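Local coordinates for enoyl CoA hydratase/isomerase (Crotonase) (PDB 3I47), which belongs to the crotonase family and probably acts on enoyl-CoA thioesters as a hydratase or an isomerase, at residues V14-M19 with V53-G58; A109-G114 with S129-F134; I123-T128 with H182-D187. One frame throughout, in Å; residues are numbered along the deposited sequence.

Contact 1 (V14-M19 with V53-G58); sequences VGLLTM and VLKANG
Leu17 and Leu54 sit beside each other on neighbouring parallel strands of a beta-alpha-beta unit of the crotonase fold. Helix 30-45 links the two strands. The side chains of the two leucines point the same way, and their CD2 methyls meet at 3.8 Å. On the same face Met19 bends at chi3 (-65°), which turns its CE back to 4.1 Å from Ala56 CB. Helix 30-45 covers this face, with Met36 against Met19. The other face carries Leu16, Thr18, Val53 and Lys55. Leu16 and Val53 lie side by side, with Leu16 CD2 at 3.7 Å from Val53 CB. Val14 CG1 touches Val53 CG2. Helix 189-201 packs on Val14, Leu16, Val53 and Lys55, with Leu194 against Leu16. A parallel ladder joins the backbones: Val53 N to Gly15 O, Leu17 N to Val53 O, Lys55 N to Leu17 O, Met19 N to Lys55 O and Asn57 N to Met19 O. The side chains of Asn57 and Thr18 cross at about a right angle, with Thr18 CG2 against the Asn57 amide, whose ND2 bonds to Asn20 OD1. The chain of Lys55 runs extended, then folds at chi4 (72°), and NZ donates to Thr18 OG1 at 2.8 Å.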
loop_
_atom_site.group_PDB
_atom_site.type_symbol
_atom_site.label_atom_id
_atom_site.label_comp_id
_atom_site.label_asym_id
_atom_site.label_seq_id
_atom_site.Cartn_x
_atom_site.Cartn_y
_atom_site.Cartn_z
ATOM N N VAL A 14 1.822 1.546 -14.859
ATOM C CA VAL A 14 1.146 1.467 -13.559
ATOM C C VAL A 14 0.145 0.303 -13.561
ATOM O O VAL A 14 -0.779 0.265 -14.380
ATOM C CB VAL A 14 0.417 2.790 -13.211
ATOM C CG1 VAL A 14 -0.231 2.701 -11.834
ATOM C CG2 VAL A 14 1.380 3.960 -13.246
ATOM N N GLY A 15 0.335 -0.643 -12.645
ATOM C CA GLY A 15 -0.629 -1.743 -12.477
ATOM C C GLY A 15 -1.697 -1.302 -11.503
ATOM O O GLY A 15 -1.380 -0.842 -10.407
ATOM N N LEU A 16 -2.956 -1.419 -11.911
ATOM C CA LEU A 16 -4.079 -0.924 -11.117
ATOM C C LEU A 16 -4.964 -2.083 -10.686
ATOM O O LEU A 16 -5.531 -2.773 -11.537
ATOM C CB LEU A 16 -4.901 0.060 -11.957
ATOM C CG LEU A 16 -4.183 1.285 -12.530
ATOM C CD1 LEU A 16 -4.979 1.874 -13.675
ATOM C CD2 LEU A 16 -4.003 2.306 -11.447
ATOM N N LEU A 17 -5.048 -2.322 -9.377
ATOM C CA LEU A 17 -5.972 -3.318 -8.821
ATOM C C LEU A 17 -7.133 -2.550 -8.244
ATOM O O LEU A 17 -6.930 -1.701 -7.373
ATOM C CB LEU A 17 -5.304 -4.144 -7.716
ATOM C CG LEU A 17 -4.322 -5.283 -8.014
ATOM C CD1 LEU A 17 -2.972 -4.781 -8.510
ATOM C CD2 LEU A 17 -4.151 -6.116 -6.756
ATOM N N THR A 18 -8.344 -2.830 -8.721
ATOM C CA THR A 18 -9.528 -2.107 -8.255
ATOM C C THR A 18 -10.559 -3.028 -7.599
ATOM O O THR A 18 -11.165 -3.872 -8.268
ATOM C CB THR A 18 -10.182 -1.319 -9.417
ATOM O OG1 THR A 18 -9.193 -0.492 -10.040
ATOM C CG2 THR A 18 -11.316 -0.440 -8.911
ATOM N N MET A 19 -10.770 -2.844 -6.298
ATOM C CA MET A 19 -11.838 -3.562 -5.602
ATOM C C MET A 19 -13.183 -3.076 -6.137
ATOM O O MET A 19 -13.462 -1.878 -6.150
ATOM C CB MET A 19 -11.727 -3.354 -4.092
ATOM C CG MET A 19 -10.473 -4.011 -3.478
ATOM S SD MET A 19 -10.192 -3.754 -1.675
ATOM C CE MET A 19 -9.917 -1.969 -1.593
ATOM N N VAL A 53 -0.905 0.262 -7.873
ATOM C CA VAL A 53 -1.947 1.017 -7.166
ATOM C C VAL A 53 -3.080 0.090 -6.738
ATOM O O VAL A 53 -3.598 -0.671 -7.552
ATOM C CB VAL A 53 -2.524 2.161 -8.056
ATOM C CG1 VAL A 53 -3.695 2.849 -7.387
ATOM C CG2 VAL A 53 -1.444 3.183 -8.362
ATOM N N LEU A 54 -3.431 0.146 -5.457
ATOM C CA LEU A 54 -4.647 -0.504 -4.950
ATOM C C LEU A 54 -5.708 0.564 -4.750
ATOM O O LEU A 54 -5.503 1.515 -3.993
ATOM C CB LEU A 54 -4.379 -1.193 -3.603
ATOM C CG LEU A 54 -3.155 -2.111 -3.451
ATOM C CD1 LEU A 54 -3.109 -2.713 -2.032
ATOM C CD2 LEU A 54 -3.114 -3.215 -4.525
ATOM N N LYS A 55 -6.844 0.409 -5.426
ATOM C CA LYS A 55 -7.925 1.381 -5.330
ATOM C C LYS A 55 -9.256 0.670 -5.320
ATOM O O LYS A 55 -9.292 -0.558 -5.274
ATOM C CB LYS A 55 -7.846 2.423 -6.457
ATOM C CG LYS A 55 -8.000 1.887 -7.899
ATOM C CD LYS A 55 -7.823 3.034 -8.902
ATOM C CE LYS A 55 -7.973 2.578 -10.336
ATOM N NZ LYS A 55 -9.406 2.263 -10.649
ATOM N N ALA A 56 -10.336 1.440 -5.346
ATOM C CA ALA A 56 -11.669 0.868 -5.166
ATOM C C ALA A 56 -12.705 1.675 -5.925
ATOM O O ALA A 56 -12.576 2.890 -6.070
ATOM C CB ALA A 56 -12.033 0.807 -3.680
ATOM N N ASN A 57 -13.732 0.977 -6.402
ATOM C CA ASN A 57 -14.927 1.621 -6.935
ATOM C C ASN A 57 -16.024 1.668 -5.878
ATOM O O ASN A 57 -15.915 1.039 -4.822
ATOM C CB ASN A 57 -15.428 0.874 -8.174
ATOM C CG ASN A 57 -14.535 1.082 -9.385
ATOM O OD1 ASN A 57 -13.860 2.108 -9.515
ATOM N ND2 ASN A 57 -14.521 0.098 -10.289
ATOM N N GLY A 58 -17.074 2.433 -6.163
ATOM C CA GLY A 58 -18.188 2.584 -5.234
ATOM C C GLY A 58 -17.915 3.620 -4.155
ATOM O O GLY A 58 -16.969 4.409 -4.252
#

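Contact 2 (A109-G114 with S129-F134); sequences AAFGGG and SARFCF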
loop_
_atom_site.group_PDB
_atom_site.type_symbol
_atom_site.label_atom_id
_atom_site.label_comp_id
_atom_site.label_asym_id
_atom_site.label_seq_id
_atom_site.Cartn_x
_atom_site.Cartn_y
_atom_site.Cartn_z
ATOM N N ALA A 109 -15.110 5.090 3.502
ATOM C CA ALA A 109 -14.681 4.318 4.672
ATOM C C ALA A 109 -13.623 3.277 4.344
ATOM O O ALA A 109 -13.751 2.537 3.361
ATOM C CB ALA A 109 -15.884 3.649 5.324
ATOM N N ALA A 110 -12.579 3.233 5.178
ATOM C CA ALA A 110 -11.589 2.153 5.171
ATOM C C ALA A 110 -11.551 1.637 6.597
ATOM O O ALA A 110 -10.819 2.167 7.440
ATOM C CB ALA A 110 -10.204 2.658 4.721
ATOM N N PHE A 111 -12.407 0.654 6.873
ATOM C CA PHE A 111 -12.608 0.148 8.232
ATOM C C PHE A 111 -12.063 -1.270 8.335
ATOM O O PHE A 111 -12.426 -2.134 7.531
ATOM C CB PHE A 111 -14.103 0.160 8.595
ATOM C CG PHE A 111 -14.716 1.551 8.742
ATOM C CD1 PHE A 111 -13.935 2.711 8.741
ATOM C CD2 PHE A 111 -16.096 1.680 8.888
ATOM C CE1 PHE A 111 -14.526 3.975 8.887
ATOM C CE2 PHE A 111 -16.697 2.935 9.037
ATOM C CZ PHE A 111 -15.906 4.084 9.035
ATOM N N GLY A 112 -11.186 -1.512 9.310
ATOM C CA GLY A 112 -10.677 -2.865 9.552
ATOM C C GLY A 112 -9.526 -3.203 8.635
ATOM O O GLY A 112 -8.574 -2.434 8.493
ATOM N N GLY A 113 -9.619 -4.365 7.987
ATOM C CA GLY A 113 -8.577 -4.787 7.051
ATOM C C GLY A 113 -8.199 -3.747 6.012
ATOM O O GLY A 113 -7.020 -3.595 5.682
ATOM N N GLY A 114 -9.188 -3.018 5.487
ATOM C CA GLY A 114 -8.940 -1.987 4.480
ATOM C C GLY A 114 -8.012 -0.876 4.957
ATOM O O GLY A 114 -7.152 -0.402 4.214
ATOM N N SER A 129 -12.920 13.248 2.169
ATOM C CA SER A 129 -14.056 12.625 2.855
ATOM C C SER A 129 -13.772 11.211 3.383
ATOM O O SER A 129 -14.660 10.593 3.988
ATOM C CB SER A 129 -15.291 12.623 1.943
ATOM O OG SER A 129 -15.775 13.941 1.747
ATOM N N ALA A 130 -12.555 10.698 3.170
ATOM C CA ALA A 130 -12.177 9.354 3.650
ATOM C C ALA A 130 -12.190 9.273 5.179
ATOM O O ALA A 130 -11.916 10.265 5.858
ATOM C CB ALA A 130 -10.806 8.951 3.114
ATOM N N ARG A 131 -12.553 8.102 5.707
ATOM C CA ARG A 131 -12.543 7.877 7.154
ATOM C C ARG A 131 -11.956 6.511 7.437
ATOM O O ARG A 131 -12.065 5.589 6.626
ATOM C CB ARG A 131 -13.940 7.963 7.780
ATOM C CG ARG A 131 -14.704 9.242 7.511
ATOM C CD ARG A 131 -15.844 8.927 6.579
ATOM N NE ARG A 131 -16.510 7.697 6.998
ATOM C CZ ARG A 131 -17.531 7.127 6.367
ATOM N NH1 ARG A 131 -18.057 6.011 6.851
ATOM N NH2 ARG A 131 -18.041 7.672 5.271
ATOM N N PHE A 132 -11.307 6.390 8.592
ATOM C CA PHE A 132 -10.609 5.158 8.952
ATOM C C PHE A 132 -11.038 4.682 10.327
ATOM O O PHE A 132 -11.451 5.479 11.160
ATOM C CB PHE A 132 -9.096 5.419 8.981
ATOM C CG PHE A 132 -8.525 5.807 7.644
ATOM C CD1 PHE A 132 -8.580 7.131 7.217
ATOM C CD2 PHE A 132 -7.923 4.845 6.827
ATOM C CE1 PHE A 132 -8.038 7.490 5.958
ATOM C CE2 PHE A 132 -7.386 5.193 5.582
ATOM C CZ PHE A 132 -7.436 6.514 5.167
ATOM N N CYS A 133 -10.920 3.379 10.558
ATOM C CA CYS A 133 -11.244 2.823 11.872
ATOM C C CYS A 133 -10.641 1.445 12.056
ATOM O O CYS A 133 -10.730 0.606 11.163
ATOM C CB CYS A 133 -12.766 2.741 12.042
ATOM S SG CYS A 133 -13.320 2.254 13.688
ATOM N N PHE A 134 -10.050 1.211 13.223
ATOM C CA PHE A 134 -9.672 -0.146 13.647
ATOM C C PHE A 134 -10.726 -0.616 14.646
ATOM O O PHE A 134 -10.619 -0.375 15.856
ATOM C CB PHE A 134 -8.258 -0.161 14.248
ATOM C CG PHE A 134 -7.245 0.550 13.406
ATOM C CD1 PHE A 134 -6.916 0.081 12.136
ATOM C CD2 PHE A 134 -6.638 1.716 13.863
ATOM C CE1 PHE A 134 -5.981 0.756 11.339
ATOM C CE2 PHE A 134 -5.712 2.401 13.070
ATOM C CZ PHE A 134 -5.384 1.923 11.810
#
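Ala110 and Phe132 pair in the small three-stranded sheet of the crotonase fold, where strands 109-111 and 131-133 run parallel. Ala110 N donates to Arg131 O at 2.8 Å, and Gly112 N donates to Cys133 O at 2.9 Å. Between them the bond from Cys133 N to Ala110 O is weak, at 3.3 Å. On one face Ala110 CB rests 3.8 Å from Phe132 CD2. The other face centres on the Phe111 ring. Ala109 CB lies over the middle of one side of this ring, 3.7 Å above its plane. Cys133 comes to the opposite side. Its CB is 3.5 Å from Phe111 CD1. Its SG is anti to the backbone N (chi1 -173°) and stands above the ring face at 5.2 Å from the centroid, a distant sulfur-aromatic contact. In one of its two conformers Arg131 brings the edge of its guanidinium to Phe111 CZ, with Ala109 CB over one face, but this placement is not certain. Gly112 takes the N-cap position of helix 113-120. Its positive phi, readily adopted by glycine, lets the chain turn from the strand into the helix. In crotonase relatives this glycine-rich turn supplies a peptide N-H to the oxyanion hole, and it probably does so here. Strand 168-170 pairs antiparallel with strand 131-133 on its other side. Across strand 109-111, Ala109 and Phe111 form backbone bonds to Ser62.

Contact 3 (I123-T128 with H182-D187); sequences IAIAST and HCVPDD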
loop_
_atom_site.group_PDB
_atom_site.type_symbol
_atom_site.label_atom_id
_atom_site.label_comp_id
_atom_site.label_asym_id
_atom_site.label_seq_id
_atom_site.Cartn_x
_atom_site.Cartn_y
_atom_site.Cartn_z
ATOM N N ILE A 123 2.759 4.228 0.141
ATOM C CA ILE A 123 2.143 5.546 0.066
ATOM C C ILE A 123 0.635 5.356 0.080
ATOM O O ILE A 123 0.129 4.451 -0.580
ATOM C CB ILE A 123 2.520 6.280 -1.239
ATOM C CG1 ILE A 123 4.038 6.506 -1.328
ATOM C CG2 ILE A 123 1.757 7.606 -1.366
ATOM C CD1 ILE A 123 4.519 6.757 -2.777
ATOM N N ALA A 124 -0.073 6.194 0.830
ATOM C CA ALA A 124 -1.528 6.195 0.778
ATOM C C ALA A 124 -2.024 7.609 0.500
ATOM O O ALA A 124 -1.502 8.590 1.051
ATOM C CB ALA A 124 -2.150 5.609 2.077
ATOM N N ILE A 125 -3.002 7.696 -0.396
ATOM C CA ILE A 125 -3.595 8.944 -0.831
ATOM C C ILE A 125 -5.072 8.845 -0.482
ATOM O O ILE A 125 -5.731 7.870 -0.872
ATOM C CB ILE A 125 -3.451 9.108 -2.362
ATOM C CG1 ILE A 125 -1.968 9.126 -2.786
ATOM C CG2 ILE A 125 -4.173 10.392 -2.834
ATOM C CD1 ILE A 125 -1.740 8.997 -4.312
ATOM N N ALA A 126 -5.588 9.823 0.260
ATOM C CA ALA A 126 -6.989 9.809 0.675
ATOM C C ALA A 126 -7.742 10.998 0.108
ATOM O O ALA A 126 -7.173 12.093 -0.035
ATOM C CB ALA A 126 -7.082 9.807 2.188
ATOM N N SER A 127 -9.013 10.787 -0.221
ATOM C CA SER A 127 -9.912 11.899 -0.502
ATOM C C SER A 127 -10.242 12.589 0.828
ATOM O O SER A 127 -10.119 11.987 1.905
ATOM C CB SER A 127 -11.191 11.386 -1.171
ATOM O OG SER A 127 -11.826 10.483 -0.300
ATOM N N THR A 128 -10.647 13.853 0.759
ATOM C CA THR A 128 -10.920 14.620 1.980
ATOM C C THR A 128 -12.027 13.980 2.822
ATOM O O THR A 128 -12.046 14.135 4.048
ATOM C CB THR A 128 -11.300 16.087 1.659
ATOM O OG1 THR A 128 -12.439 16.111 0.800
ATOM C CG2 THR A 128 -10.145 16.803 0.975
ATOM N N HIS A 182 -1.015 12.117 1.390
ATOM C CA HIS A 182 -1.678 13.092 0.537
ATOM C C HIS A 182 -3.166 13.046 0.810
ATOM O O HIS A 182 -3.740 11.965 0.940
ATOM C CB HIS A 182 -1.456 12.765 -0.946
ATOM C CG HIS A 182 -0.014 12.694 -1.329
ATOM N ND1 HIS A 182 0.713 13.806 -1.692
ATOM C CD2 HIS A 182 0.845 11.647 -1.371
ATOM C CE1 HIS A 182 1.957 13.442 -1.957
ATOM N NE2 HIS A 182 2.066 12.141 -1.761
ATOM N N CYS A 183 -3.780 14.222 0.887
ATOM C CA CYS A 183 -5.203 14.336 1.132
ATOM C C CYS A 183 -5.704 15.322 0.084
ATOM O O CYS A 183 -5.279 16.490 0.056
ATOM C CB CYS A 183 -5.428 14.820 2.567
ATOM S SG CYS A 183 -7.154 14.903 3.093
ATOM N N VAL A 184 -6.564 14.841 -0.806
ATOM C CA VAL A 184 -6.895 15.561 -2.044
ATOM C C VAL A 184 -8.413 15.621 -2.264
ATOM O O VAL A 184 -9.163 14.845 -1.657
ATOM C CB VAL A 184 -6.173 14.916 -3.263
ATOM C CG1 VAL A 184 -4.647 14.943 -3.066
ATOM C CG2 VAL A 184 -6.654 13.493 -3.465
ATOM N N PRO A 185 -8.899 16.557 -3.110
ATOM C CA PRO A 185 -10.339 16.696 -3.302
ATOM C C PRO A 185 -11.013 15.417 -3.783
ATOM O O PRO A 185 -10.452 14.702 -4.615
ATOM C CB PRO A 185 -10.438 17.795 -4.373
ATOM C CG PRO A 185 -9.204 18.612 -4.157
ATOM C CD PRO A 185 -8.156 17.581 -3.866
ATOM N N ASP A 186 -12.205 15.145 -3.248
ATOM C CA ASP A 186 -12.969 13.931 -3.565
ATOM C C ASP A 186 -13.101 13.631 -5.072
ATOM O O ASP A 186 -12.858 12.506 -5.527
ATOM C CB ASP A 186 -14.385 14.032 -2.974
ATOM C CG ASP A 186 -14.420 13.971 -1.442
ATOM O OD1 ASP A 186 -13.374 13.811 -0.788
ATOM O OD2 ASP A 186 -15.536 14.074 -0.885
ATOM N N ASP A 187 -13.502 14.635 -5.843
ATOM C CA ASP A 187 -13.887 14.380 -7.227
ATOM C C ASP A 187 -12.691 14.218 -8.147
ATOM O O ASP A 187 -12.864 13.844 -9.310
ATOM C CB ASP A 187 -14.833 15.459 -7.747
ATOM C CG ASP A 187 -16.182 15.444 -7.045
ATOM O OD1 ASP A 187 -16.528 14.441 -6.372
ATOM O OD2 ASP A 187 -16.905 16.449 -7.174
HETATM O O HOH W 1 -13.559 17.279 -1.767
#
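Thr128 and Asp186 meet where the two strands end. Thr128 OG1 donates to Asp186 OD1 at 2.9 Å, coming from above the carboxylate plane, 57° out of it. A water bridges the same residues. It donates to Thr128 OG1 at 3.0 Å and accepts from Asp186 N. The Thr128 torsion places OG1 between its backbone N and carbonyl carbon (chi1 58°) and so turns it toward Asp186. Its CG2 methyl points elsewhere, to 3.4 Å from Val184 O. Next to it the SG of Cys183 faces Thr128 CA at 3.9 Å. Ser127 CB is close to Asp186 OD1 as well. Behind this junction strands 123-127 and 182-184 run parallel, with strand 182-184 at the edge of the six-stranded sheet of the crotonase fold. Ala126 N donates to His182 O at 2.9 Å, and Val184 N donates to Ala126 O at the same length. The final bond, from Thr128 N to Val184 O, is weak. Ile125 and His182 share one face, where their side chains cross obliquely. Ile125 CG2 also lies 4.0 Å from Val184 CG2. Ile123 CG2 comes to the edge of the His182 ring, at CD2. Helix 189-201 packs nearby: Tyr196 meets the His182 ring edge-to-face, and Leu189 touches both Ile125 and Val184. The other carboxylate oxygen, Asp186 OD2, is hydrogen-bonded to Ser129 OG.

Contacts 1 and 3 belong to the same six-stranded sheet, with strand 102-106 between them. Their centres are 14 Å apart, and their nearest atoms are about 7 Å apart. Helix 189-201 packs on side chains of both. Contact 2 lies in the smaller sheet, its centre 13 Å from that of contact 3 and 16 Å from that of contact 1. Contacts 2 and 3 touch at the turn between strands 123-127 and 131-133, through the 2.6 Å hydrogen bond of Ser129 OG with Asp186 OD2. Of the three, contact 2 contains the glycine-rich turn that, as in crotonase relatives, probably borders the thioester site.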